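Local coordinates for protein cytochrome P450 (Novosphingobium aromaticivorans, PDB 3OFT) that is a haem-containing cytochrome P450, CYP101C1, of the mainly helical fold shared by that family, at residues S207-E212 / R217-D222. Sequence-based numbering, arbitrary orientation.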
# COMPACT_ATOMS: atom_id res chain seq x y z
N SER A 207 -14.98 11.74 10.96
CA SER A 207 -15.46 12.92 11.72
C SER A 207 -14.35 13.90 12.01
O SER A 207 -14.53 15.13 11.93
CB SER A 207 -16.05 12.49 13.06
OG SER A 207 -17.24 11.76 12.91
N ARG A 208 -13.22 13.37 12.41
CA ARG A 208 -12.13 14.21 12.81
C ARG A 208 -11.46 14.95 11.66
O ARG A 208 -11.01 16.08 11.83
CB ARG A 208 -11.15 13.40 13.61
CG ARG A 208 -11.60 13.44 15.10
CD ARG A 208 -10.69 12.65 15.97
NE ARG A 208 -10.42 11.43 15.24
CZ ARG A 208 -9.28 11.17 14.66
NH1 ARG A 208 -8.26 12.01 14.78
NH2 ARG A 208 -9.18 10.05 13.95
N ILE A 209 -11.42 14.34 10.49
CA ILE A 209 -10.82 15.02 9.34
C ILE A 209 -11.82 16.03 8.78
O ILE A 209 -11.46 17.17 8.45
CB ILE A 209 -10.45 14.02 8.21
CG1 ILE A 209 -9.34 13.06 8.69
CG2 ILE A 209 -9.97 14.81 6.99
CD1 ILE A 209 -9.01 11.92 7.71
N LEU A 210 -13.09 15.62 8.71
CA LEU A 210 -14.14 16.40 8.06
C LEU A 210 -14.57 17.60 8.90
O LEU A 210 -15.14 18.55 8.36
CB LEU A 210 -15.34 15.53 7.69
CG LEU A 210 -15.05 14.49 6.57
CD1 LEU A 210 -16.26 13.58 6.35
CD2 LEU A 210 -14.60 15.17 5.32
N SER A 211 -14.25 17.60 10.19
CA SER A 211 -14.63 18.75 11.06
C SER A 211 -13.52 19.83 11.09
O SER A 211 -13.70 20.93 11.65
CB SER A 211 -15.03 18.27 12.47
OG SER A 211 -13.89 17.82 13.19
N GLU A 212 -12.39 19.51 10.49
CA GLU A 212 -11.31 20.46 10.28
C GLU A 212 -11.57 21.31 9.04
O GLU A 212 -12.15 20.81 8.06
CB GLU A 212 -9.99 19.73 10.08
CG GLU A 212 -9.48 18.98 11.27
CD GLU A 212 -9.10 19.94 12.40
OE1 GLU A 212 -9.59 19.73 13.53
OE2 GLU A 212 -8.35 20.90 12.13
N ARG A 217 -11.55 27.32 5.25
CA ARG A 217 -12.97 27.24 4.87
C ARG A 217 -13.44 25.76 5.01
O ARG A 217 -12.61 24.87 5.18
CB ARG A 217 -13.19 27.85 3.47
CG ARG A 217 -12.23 27.40 2.35
CD ARG A 217 -12.84 26.28 1.60
NE ARG A 217 -12.05 25.85 0.46
CZ ARG A 217 -12.10 24.61 -0.04
NH1 ARG A 217 -12.92 23.72 0.52
NH2 ARG A 217 -11.34 24.27 -1.07
N PRO A 218 -14.77 25.50 5.00
CA PRO A 218 -15.20 24.11 5.24
C PRO A 218 -14.92 23.19 4.05
O PRO A 218 -14.88 23.66 2.92
CB PRO A 218 -16.73 24.24 5.42
CG PRO A 218 -16.95 25.73 5.78
CD PRO A 218 -15.89 26.46 5.01
N TRP A 219 -14.77 21.88 4.28
CA TRP A 219 -14.75 20.91 3.17
C TRP A 219 -16.01 21.06 2.32
O TRP A 219 -17.11 21.19 2.89
CB TRP A 219 -14.75 19.47 3.70
CG TRP A 219 -13.46 19.02 4.33
CD1 TRP A 219 -13.05 19.26 5.63
CD2 TRP A 219 -12.43 18.22 3.73
NE1 TRP A 219 -11.84 18.66 5.86
CE2 TRP A 219 -11.42 18.02 4.72
CE3 TRP A 219 -12.24 17.67 2.45
CZ2 TRP A 219 -10.23 17.30 4.47
CZ3 TRP A 219 -11.06 16.93 2.21
CH2 TRP A 219 -10.07 16.78 3.20
N THR A 220 -15.89 21.01 1.00
CA THR A 220 -17.07 20.86 0.18
C THR A 220 -17.48 19.40 0.21
O THR A 220 -16.68 18.52 0.55
CB THR A 220 -16.86 21.33 -1.27
OG1 THR A 220 -15.96 20.43 -1.95
CG2 THR A 220 -16.31 22.79 -1.29
N VAL A 221 -18.71 19.12 -0.18
CA VAL A 221 -19.17 17.76 -0.21
C VAL A 221 -18.35 16.95 -1.22
O VAL A 221 -18.01 15.79 -0.97
CB VAL A 221 -20.65 17.66 -0.60
CG1 VAL A 221 -21.04 16.19 -0.65
CG2 VAL A 221 -21.52 18.36 0.47
N ASP A 222 -18.05 17.54 -2.38
CA ASP A 222 -17.27 16.75 -3.35
C ASP A 222 -15.83 16.44 -2.87
O ASP A 222 -15.31 15.37 -3.17
CB ASP A 222 -17.22 17.38 -4.74
CG ASP A 222 -16.70 16.38 -5.80
OD1 ASP A 222 -17.30 15.28 -5.97
OD2 ASP A 222 -15.70 16.70 -6.46
O HOH W 1 -15.05 21.53 7.24
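The indole of W219 packs on the 207-212 segment, on the short helix 205-210, a local hydrophobic contact with a polar fringe that joins this helix to the approach to helix 221-252, the long helix that runs into the core of the P450 fold. A large flat side chain suits the place, since W219 offers one carbon face to the aliphatic L210 and I209 and a single N-H to the backbone. L210 CD2 lies over that face, 4.1 Å from the centroid of the five-membered ring and 11° off its normal, a CH-pi contact. Beta-branched I209 turns its CG2 methyl to the indole: anti to the backbone N (chi1 -65°), it reaches the six-membered ring, 3.6 Å from W219 CZ2. The I209 side chain also touches V101, M227 and L231.

W219 NE1 donates a weak, bent hydrogen bond to I209 O (3.0 Å, 128°), which stands oblique to the ring. The same carbonyl accepts E212 N at 3.2 Å, so this C=O is shared between the turn and the indole. E212 O lies near the ring plane, 3.0 Å from W219 CD1. A water ties this oxygen to the backbone too, donating to E212 O and accepting from W219 N at 3.0 Å. F97 from helix 91-104 meets the indole edge-to-face, and P100 and M227 also touch it. The next residue, T220, is the N-cap of helix 221-252.

Aliphatic contacts thus hold the indole across its face and at its benzo end, while the weak indole bond adds a second donor to I209 O, and the water bridge supplies partners to E212 O and W219 N.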